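Metallophosphoesterase (Sphaerobacter thermophilus, PDB 3RQZ) binds zinc ions and probably acts as a phosphatase of the calcineurin-like metallophosphoesterase superfamily. Local coordinates at residues L16-A21 with V218-A223; P154-E159 with Y184-G189. All coordinates share one frame; numbering follows the deposited sequence.

Interaction 1 of 2, residues L16-A21 with V218-A223; sequences LVALEA and VEYRIA
Tyr220 lies against the flank of helix 16-26, where Val17, Ala18 and Ala21 form one side of a helix-to-loop contact at the end of strand 212-218. The helix follows strand 6-9 in the alpha/beta sandwich of calcineurin-like phosphoesterases, and the loop leads from the last strand into helix 222-232. No hydrogen bond joins the two segments; shape and apolar surface carry the contact. Followed outward, the tyrosine first meets the helix at CB, which lies 3.5 Å from Ala21 CB. Its CG is placed between the backbone N and the carbonyl carbon (chi1 70°), a turn that lays the ring along the helix, with CG 3.7 Å from Ala18 CA. Beyond this point the methyl of Ala18 takes over: CB stands 3.6 Å from the ring centroid and only 1° off the ring normal, a nearly ideal CH-pi contact over the face. CD1, CE1, CE2 and CZ are therefore almost equally distant from it. The opposite face is met, toward its rim, by CG1 of Ile222, so that the ring lies between Ala18 of helix 16-26 and Ile222, two residues further along its own chain. At the tip, OH is hydrogen-bonded to ND2 of Asn15, whose OD1 also accepts from Ala18 N; one asparagine thus ties the ring to the start of helix 16-26. Val17 completes the contact at the ring edge. Its CG1 approaches CD2 near the ring plane and reaches on to the N-cap residue Arg221, ending 3.6 Å from the carbonyl O of Arg221.

Interaction 2 of 2, residues P154-E159 with Y184-G189; sequences PLYIRE and YIINPG
Strands 154-158 and 184-188 pair antiparallel, with 174° between their directions, and form one edge of the five-stranded sheet in this calcineurin-like fold. Backbone bonds come in two reciprocal pairs. Leu155 and Asn187 exchange N-H and carbonyl, the bond from Asn187 N to Leu155 O measuring 2.8 Å; Ile157 and Ile185 do the same. CA-H...O contacts such as Tyr156 CA to Ile185 O (3.3 Å) accompany them.

Apolar contacts divide between the two faces. On one, Ile157 and Ile185 lie side by side, CG2 of the former 4.0 Å from CB of the latter, and the CB atoms of Leu155 and Asn187 meet beside them. On the other, CD1 of Ile186 presses on CB of Tyr156. Here too the ring of Tyr184 carries Arg158 CG over one face, 3.9 Å from its centroid, in a CH-pi contact. With CG anti to the backbone N (chi1 -161°), the arginine chain runs across the ring, CD passing 3.2 Å from Tyr184 OH, while NH2 of the arginine goes on to a salt bridge with Asp160. Replacing Tyr184 by an alanine would probably leave the methylenes of Arg158 without the surface they rest on, and its chain freer to turn.

Among polar side chains, Asn187 OD1 accepts from Gly189 N at 2.8 Å, an Asx turn; the side chain of Asn187 is about 9 Å from a bound zinc ion.

Strand 184-188 is flanked on its other side by strand 145-147, and Leu177 of strand 176-178 packs on Tyr156, Tyr184 and Ile186.

Interaction 2 is nested within the loop closed by interaction 1: residues 16-21 come first, 154-159 and 184-189 follow, and 218-223 come last. Their centres lie 23 Å apart and their nearest atoms about 9 Å, without touching. The two belong to different sheets of the sandwich: interaction 1, at the surface, joins a helix to the chain leaving the six-stranded sheet, and interaction 2, buried, pairs the outermost strand 154-158 of the five-stranded sheet with its neighbour. The layers meet where Phe215 of strand 212-218 packs on Ile186 and Arg217 on Pro154. Interaction 2 lies closer to the metal ligands: the side chain of Asn187 is about 5 Å from that of Asp11, that of Ala18 about 10 Å.

Interaction 1 of 2, residues L16-A21 with V218-A223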
ATOM      1  N   LEU A  16      -6.872  -3.971 -10.125  1.00 21.06           N
ATOM      2  CA  LEU A  16      -8.095  -3.162 -10.228  1.00 22.22           C
ATOM      3  C   LEU A  16      -9.268  -3.868  -9.572  1.00 22.59           C
ATOM      4  O   LEU A  16     -10.059  -3.239  -8.876  1.00 22.96           O
ATOM      5  CB  LEU A  16      -8.431  -2.850 -11.708  1.00 22.34           C
ATOM      6  CG  LEU A  16      -9.719  -2.039 -12.007  1.00 23.73           C
ATOM      7  CD1 LEU A  16      -9.701  -0.689 -11.325  1.00 27.68           C
ATOM      8  CD2 LEU A  16      -9.918  -1.874 -13.494  1.00 25.65           C
ATOM      9  N   VAL A  17      -9.352  -5.181  -9.753  1.00 22.61           N
ATOM     10  CA  VAL A  17     -10.463  -5.938  -9.184  1.00 23.41           C
ATOM     11  C   VAL A  17     -10.391  -5.821  -7.637  1.00 23.45           C
ATOM     12  O   VAL A  17     -11.404  -5.579  -6.995  1.00 23.99           O
ATOM     13  CB  VAL A  17     -10.439  -7.395  -9.641  1.00 23.14           C
ATOM     14  CG1 VAL A  17     -11.558  -8.217  -9.001  1.00 25.88           C
ATOM     15  CG2 VAL A  17     -10.541  -7.448 -11.191  1.00 25.86           C
ATOM     16  N   ALA A  18      -9.199  -5.990  -7.063  1.00 22.51           N
ATOM     17  CA  ALA A  18      -9.047  -5.907  -5.620  1.00 22.27           C
ATOM     18  C   ALA A  18      -9.313  -4.465  -5.146  1.00 22.22           C
ATOM     19  O   ALA A  18      -9.961  -4.265  -4.132  1.00 21.76           O
ATOM     20  CB  ALA A  18      -7.634  -6.372  -5.183  1.00 22.03           C
ATOM     21  N   LEU A  19      -8.833  -3.475  -5.894  1.00 22.00           N
ATOM     22  CA  LEU A  19      -9.114  -2.076  -5.548  1.00 22.23           C
ATOM     23  C   LEU A  19     -10.630  -1.749  -5.560  1.00 22.82           C
ATOM     24  O   LEU A  19     -11.147  -1.123  -4.637  1.00 22.44           O
ATOM     25  CB  LEU A  19      -8.325  -1.108  -6.452  1.00 21.05           C
ATOM     26  CG  LEU A  19      -8.464   0.383  -6.129  1.00 22.16           C
ATOM     27  CD1 LEU A  19      -8.098   0.701  -4.651  1.00 18.51           C
ATOM     28  CD2 LEU A  19      -7.594   1.233  -7.088  1.00 21.80           C
ATOM     29  N   GLU A  20     -11.345  -2.189  -6.590  1.00 24.75           N
ATOM     30  CA  GLU A  20     -12.805  -1.964  -6.640  1.00 25.96           C
ATOM     31  C   GLU A  20     -13.532  -2.679  -5.498  1.00 25.56           C
ATOM     32  O   GLU A  20     -14.506  -2.164  -4.968  1.00 26.22           O
ATOM     33  CB  GLU A  20     -13.391  -2.384  -7.994  1.00 26.55           C
ATOM     34  CG  GLU A  20     -12.892  -1.506  -9.150  1.00 32.19           C
ATOM     35  CD  GLU A  20     -13.396  -1.993 -10.494  1.00 38.93           C
ATOM     36  OE1 GLU A  20     -13.252  -3.207 -10.800  1.00 43.67           O
ATOM     37  OE2 GLU A  20     -13.947  -1.169 -11.248  1.00 43.56           O
ATOM     38  N   ALA A  21     -13.047  -3.859  -5.122  1.00 26.57           N
ATOM     39  CA  ALA A  21     -13.631  -4.625  -4.026  1.00 25.96           C
ATOM     40  C   ALA A  21     -13.424  -3.837  -2.732  1.00 26.07           C
ATOM     41  O   ALA A  21     -14.359  -3.717  -1.908  1.00 25.89           O
ATOM     42  CB  ALA A  21     -12.998  -6.022  -3.924  1.00 25.35           C
ATOM     43  N   VAL A 218     -11.036  -8.035   2.675  1.00 26.46           N
ATOM     44  CA  VAL A 218     -12.175  -8.278   1.809  1.00 26.83           C
ATOM     45  C   VAL A 218     -11.809  -9.230   0.686  1.00 27.32           C
ATOM     46  O   VAL A 218     -10.786  -9.052   0.005  1.00 26.16           O
ATOM     47  CB  VAL A 218     -12.829  -6.962   1.287  1.00 27.45           C
ATOM     48  CG1 VAL A 218     -11.827  -6.102   0.467  1.00 27.00           C
ATOM     49  CG2 VAL A 218     -14.160  -7.256   0.520  1.00 27.76           C
ATOM     50  N   GLU A 219     -12.660 -10.234   0.502  1.00 28.10           N
ATOM     51  CA  GLU A 219     -12.525 -11.161  -0.623  1.00 29.12           C
ATOM     52  C   GLU A 219     -12.748 -10.392  -1.907  1.00 28.81           C
ATOM     53  O   GLU A 219     -13.542  -9.433  -1.935  1.00 29.78           O
ATOM     54  CB  GLU A 219     -13.556 -12.274  -0.525  1.00 29.88           C
ATOM     55  CG  GLU A 219     -13.250 -13.244   0.540  1.00 34.55           C
ATOM     56  CD  GLU A 219     -14.078 -14.525   0.402  1.00 40.94           C
ATOM     57  OE1 GLU A 219     -15.249 -14.443  -0.022  1.00 44.10           O
ATOM     58  OE2 GLU A 219     -13.539 -15.609   0.693  1.00 44.66           O
ATOM     59  N   TYR A 220     -12.049 -10.784  -2.968  1.00 27.79           N
ATOM     60  CA  TYR A 220     -12.279 -10.174  -4.273  1.00 27.77           C
ATOM     61  C   TYR A 220     -12.160 -11.282  -5.301  1.00 28.25           C
ATOM     62  O   TYR A 220     -11.778 -12.397  -4.948  1.00 27.91           O
ATOM     63  CB  TYR A 220     -11.299  -9.016  -4.546  1.00 27.35           C
ATOM     64  CG  TYR A 220      -9.851  -9.437  -4.764  1.00 27.59           C
ATOM     65  CD1 TYR A 220      -8.979  -9.594  -3.692  1.00 26.96           C
ATOM     66  CD2 TYR A 220      -9.353  -9.666  -6.063  1.00 27.90           C
ATOM     67  CE1 TYR A 220      -7.628  -9.966  -3.895  1.00 27.92           C
ATOM     68  CE2 TYR A 220      -8.004 -10.048  -6.275  1.00 28.54           C
ATOM     69  CZ  TYR A 220      -7.162 -10.195  -5.192  1.00 27.59           C
ATOM     70  OH  TYR A 220      -5.859 -10.564  -5.415  1.00 27.63           O
ATOM     71  N   ARG A 221     -12.510 -11.002  -6.552  1.00 28.29           N
ATOM     72  CA  ARG A 221     -12.513 -12.059  -7.547  1.00 29.05           C
ATOM     73  C   ARG A 221     -11.108 -12.262  -8.114  1.00 29.48           C
ATOM     74  O   ARG A 221     -10.771 -11.737  -9.175  1.00 30.01           O
ATOM     75  CB  ARG A 221     -13.555 -11.787  -8.637  1.00 29.14           C
ATOM     76  CG  ARG A 221     -15.010 -11.930  -8.153  1.00 32.91           C
ATOM     77  CD  ARG A 221     -16.029 -11.840  -9.322  1.00 39.35           C
ATOM     78  NE  ARG A 221     -16.011 -10.525  -9.983  1.00 43.46           N
ATOM     79  CZ  ARG A 221     -16.574  -9.419  -9.486  1.00 46.61           C
ATOM     80  NH1 ARG A 221     -17.220  -9.463  -8.324  1.00 49.22           N
ATOM     81  NH2 ARG A 221     -16.494  -8.259 -10.142  1.00 46.83           N
ATOM     82  N   ILE A 222     -10.302 -13.038  -7.389  1.00 29.84           N
ATOM     83  CA  ILE A 222      -8.926 -13.344  -7.772  1.00 30.14           C
ATOM     84  C   ILE A 222      -8.854 -13.948  -9.175  1.00 30.73           C
ATOM     85  O   ILE A 222      -7.965 -13.594  -9.947  1.00 30.74           O
ATOM     86  CB  ILE A 222      -8.256 -14.312  -6.745  1.00 30.84           C
ATOM     87  CG1 ILE A 222      -8.065 -13.611  -5.393  1.00 29.54           C
ATOM     88  CG2 ILE A 222      -6.899 -14.822  -7.261  1.00 29.33           C
ATOM     89  CD1 ILE A 222      -7.770 -14.586  -4.261  1.00 32.37           C
ATOM     90  N   ALA A 223      -9.809 -14.827  -9.500  1.00 31.40           N
ATOM     91  CA  ALA A 223      -9.903 -15.443 -10.826  1.00 32.15           C
ATOM     92  C   ALA A 223      -9.905 -14.401 -11.942  1.00 32.11           C
ATOM     93  O   ALA A 223      -9.323 -14.625 -13.007  1.00 32.28           O
ATOM     94  CB  ALA A 223     -11.159 -16.316 -10.937  1.00 32.63           C
TER

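Interaction 2 of 2, residues P154-E159 with Y184-G189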
ATOM      1  N   PRO A 154      -0.510  -6.403   7.028  1.00 22.65           N
ATOM      2  CA  PRO A 154      -0.940  -5.409   8.001  1.00 22.84           C
ATOM      3  C   PRO A 154      -0.217  -5.601   9.336  1.00 23.85           C
ATOM      4  O   PRO A 154       0.156  -6.722   9.694  1.00 24.41           O
ATOM      5  CB  PRO A 154      -2.464  -5.628   8.110  1.00 22.82           C
ATOM      6  CG  PRO A 154      -2.665  -7.043   7.712  1.00 22.62           C
ATOM      7  CD  PRO A 154      -1.590  -7.345   6.675  1.00 22.73           C
ATOM      8  N   LEU A 155      -0.018  -4.503  10.062  1.00 24.06           N
ATOM      9  CA  LEU A 155       0.874  -4.484  11.212  1.00 25.46           C
ATOM     10  C   LEU A 155       0.566  -3.253  12.060  1.00 25.79           C
ATOM     11  O   LEU A 155       0.160  -2.209  11.528  1.00 25.53           O
ATOM     12  CB  LEU A 155       2.342  -4.399  10.727  1.00 25.54           C
ATOM     13  CG  LEU A 155       3.479  -4.259  11.747  1.00 26.97           C
ATOM     14  CD1 LEU A 155       4.709  -5.106  11.369  1.00 27.50           C
ATOM     15  CD2 LEU A 155       3.905  -2.790  11.946  1.00 28.56           C
ATOM     16  N   TYR A 156       0.753  -3.382  13.375  1.00 26.19           N
ATOM     17  CA  TYR A 156       0.858  -2.232  14.244  1.00 26.86           C
ATOM     18  C   TYR A 156       1.835  -2.516  15.388  1.00 27.50           C
ATOM     19  O   TYR A 156       1.929  -3.642  15.891  1.00 27.96           O
ATOM     20  CB  TYR A 156      -0.519  -1.752  14.769  1.00 27.04           C
ATOM     21  CG  TYR A 156      -1.284  -2.715  15.666  1.00 27.84           C
ATOM     22  CD1 TYR A 156      -2.247  -3.576  15.128  1.00 28.69           C
ATOM     23  CD2 TYR A 156      -1.062  -2.744  17.050  1.00 26.88           C
ATOM     24  CE1 TYR A 156      -2.948  -4.462  15.939  1.00 30.82           C
ATOM     25  CE2 TYR A 156      -1.775  -3.613  17.888  1.00 30.02           C
ATOM     26  CZ  TYR A 156      -2.718  -4.464  17.321  1.00 31.07           C
ATOM     27  OH  TYR A 156      -3.416  -5.331  18.107  1.00 33.16           O
ATOM     28  N   ILE A 157       2.577  -1.490  15.780  1.00 27.40           N
ATOM     29  CA  ILE A 157       3.440  -1.596  16.974  1.00 28.32           C
ATOM     30  C   ILE A 157       3.449  -0.240  17.688  1.00 28.47           C
ATOM     31  O   ILE A 157       3.489   0.782  17.026  1.00 27.25           O
ATOM     32  CB  ILE A 157       4.872  -2.049  16.584  1.00 28.31           C
ATOM     33  CG1 ILE A 157       5.707  -2.375  17.826  1.00 29.84           C
ATOM     34  CG2 ILE A 157       5.561  -0.993  15.643  1.00 28.35           C
ATOM     35  CD1 ILE A 157       6.999  -3.185  17.487  1.00 31.39           C
ATOM     36  N   ARG A 158       3.349  -0.243  19.021  1.00 29.18           N
ATOM     37  CA  ARG A 158       3.533   0.984  19.808  1.00 30.29           C
ATOM     38  C   ARG A 158       5.024   1.258  20.107  1.00 30.45           C
ATOM     39  O   ARG A 158       5.863   0.358  20.079  1.00 30.02           O
ATOM     40  CB  ARG A 158       2.688   0.973  21.094  1.00 30.39           C
ATOM     41  CG  ARG A 158       2.470   2.367  21.693  1.00 34.51           C
ATOM     42  CD  ARG A 158       1.318   2.430  22.682  1.00 41.02           C
ATOM     43  NE  ARG A 158       1.199   1.193  23.434  1.00 44.73           N
ATOM     44  CZ  ARG A 158       1.459   1.069  24.727  1.00 49.95           C
ATOM     45  NH1 ARG A 158       1.331  -0.122  25.309  1.00 52.13           N
ATOM     46  NH2 ARG A 158       1.824   2.135  25.449  1.00 53.28           N
ATOM     47  N   GLU A 159       5.340   2.517  20.373  1.00 30.50           N
ATOM     48  CA  GLU A 159       6.728   2.934  20.584  1.00 31.80           C
ATOM     49  C   GLU A 159       7.386   2.211  21.765  1.00 32.68           C
ATOM     50  O   GLU A 159       8.513   1.721  21.641  1.00 32.51           O
ATOM     51  CB  GLU A 159       6.789   4.452  20.753  1.00 31.53           C
ATOM     52  CG  GLU A 159       8.176   5.022  20.980  1.00 33.62           C
ATOM     53  CD  GLU A 159       8.182   6.551  21.073  1.00 37.26           C
ATOM     54  OE1 GLU A 159       7.235   7.131  21.659  1.00 40.48           O
ATOM     55  OE2 GLU A 159       9.134   7.181  20.571  1.00 36.55           O
ATOM     56  N   TYR A 184       2.528   5.237  17.364  1.00 28.38           N
ATOM     57  CA  TYR A 184       2.313   3.964  16.651  1.00 27.25           C
ATOM     58  C   TYR A 184       2.893   4.002  15.252  1.00 26.34           C
ATOM     59  O   TYR A 184       2.850   5.055  14.598  1.00 26.04           O
ATOM     60  CB  TYR A 184       0.810   3.660  16.507  1.00 27.27           C
ATOM     61  CG  TYR A 184       0.208   3.063  17.748  1.00 30.85           C
ATOM     62  CD1 TYR A 184       0.277   1.696  17.985  1.00 32.20           C
ATOM     63  CD2 TYR A 184      -0.411   3.878  18.709  1.00 34.11           C
ATOM     64  CE1 TYR A 184      -0.269   1.145  19.167  1.00 35.94           C
ATOM     65  CE2 TYR A 184      -0.933   3.344  19.870  1.00 35.22           C
ATOM     66  CZ  TYR A 184      -0.869   1.979  20.075  1.00 36.47           C
ATOM     67  OH  TYR A 184      -1.403   1.451  21.216  1.00 42.64           O
ATOM     68  N   ILE A 185       3.383   2.847  14.782  1.00 25.48           N
ATOM     69  CA  ILE A 185       3.681   2.635  13.350  1.00 24.46           C
ATOM     70  C   ILE A 185       2.614   1.630  12.937  1.00 24.36           C
ATOM     71  O   ILE A 185       2.432   0.636  13.630  1.00 25.48           O
ATOM     72  CB  ILE A 185       5.127   2.086  13.132  1.00 24.45           C
ATOM     73  CG1 ILE A 185       6.187   3.158  13.446  1.00 24.25           C
ATOM     74  CG2 ILE A 185       5.313   1.549  11.700  1.00 24.77           C
ATOM     75  CD1 ILE A 185       7.648   2.641  13.381  1.00 21.91           C
ATOM     76  N   ILE A 186       1.901   1.905  11.841  1.00 23.03           N
ATOM     77  CA  ILE A 186       0.701   1.178  11.422  1.00 22.92           C
ATOM     78  C   ILE A 186       0.787   0.923   9.934  1.00 22.00           C
ATOM     79  O   ILE A 186       1.074   1.852   9.185  1.00 21.45           O
ATOM     80  CB  ILE A 186      -0.596   2.059  11.644  1.00 23.38           C
ATOM     81  CG1 ILE A 186      -0.794   2.459  13.116  1.00 25.85           C
ATOM     82  CG2 ILE A 186      -1.862   1.369  11.094  1.00 22.70           C
ATOM     83  CD1 ILE A 186      -0.980   1.322  13.991  1.00 31.67           C
ATOM     84  N   ASN A 187       0.523  -0.328   9.513  1.00 21.96           N
ATOM     85  CA  ASN A 187       0.557  -0.757   8.110  1.00 20.96           C
ATOM     86  C   ASN A 187      -0.829  -1.329   7.762  1.00 21.22           C
ATOM     87  O   ASN A 187      -1.327  -2.229   8.451  1.00 21.18           O
ATOM     88  CB  ASN A 187       1.683  -1.828   7.913  1.00 20.98           C
ATOM     89  CG  ASN A 187       1.981  -2.143   6.452  1.00 19.89           C
ATOM     90  OD1 ASN A 187       1.070  -2.208   5.602  1.00 20.78           O
ATOM     91  ND2 ASN A 187       3.271  -2.405   6.154  1.00 20.43           N
ATOM     92  N   PRO A 188      -1.492  -0.777   6.727  1.00 20.38           N
ATOM     93  CA  PRO A 188      -2.810  -1.287   6.329  1.00 20.73           C
ATOM     94  C   PRO A 188      -2.774  -2.609   5.541  1.00 21.00           C
ATOM     95  O   PRO A 188      -3.841  -3.115   5.152  1.00 21.74           O
ATOM     96  CB  PRO A 188      -3.335  -0.166   5.432  1.00 20.56           C
ATOM     97  CG  PRO A 188      -2.066   0.329   4.735  1.00 20.09           C
ATOM     98  CD  PRO A 188      -1.077   0.367   5.891  1.00 19.37           C
ATOM     99  N   GLY A 189      -1.577  -3.157   5.310  1.00 20.67           N
ATOM    100  CA  GLY A 189      -1.419  -4.353   4.441  1.00 20.95           C
ATOM    101  C   GLY A 189      -1.533  -3.934   2.975  1.00 20.80           C
ATOM    102  O   GLY A 189      -1.535  -2.733   2.661  1.00 21.11           O
TER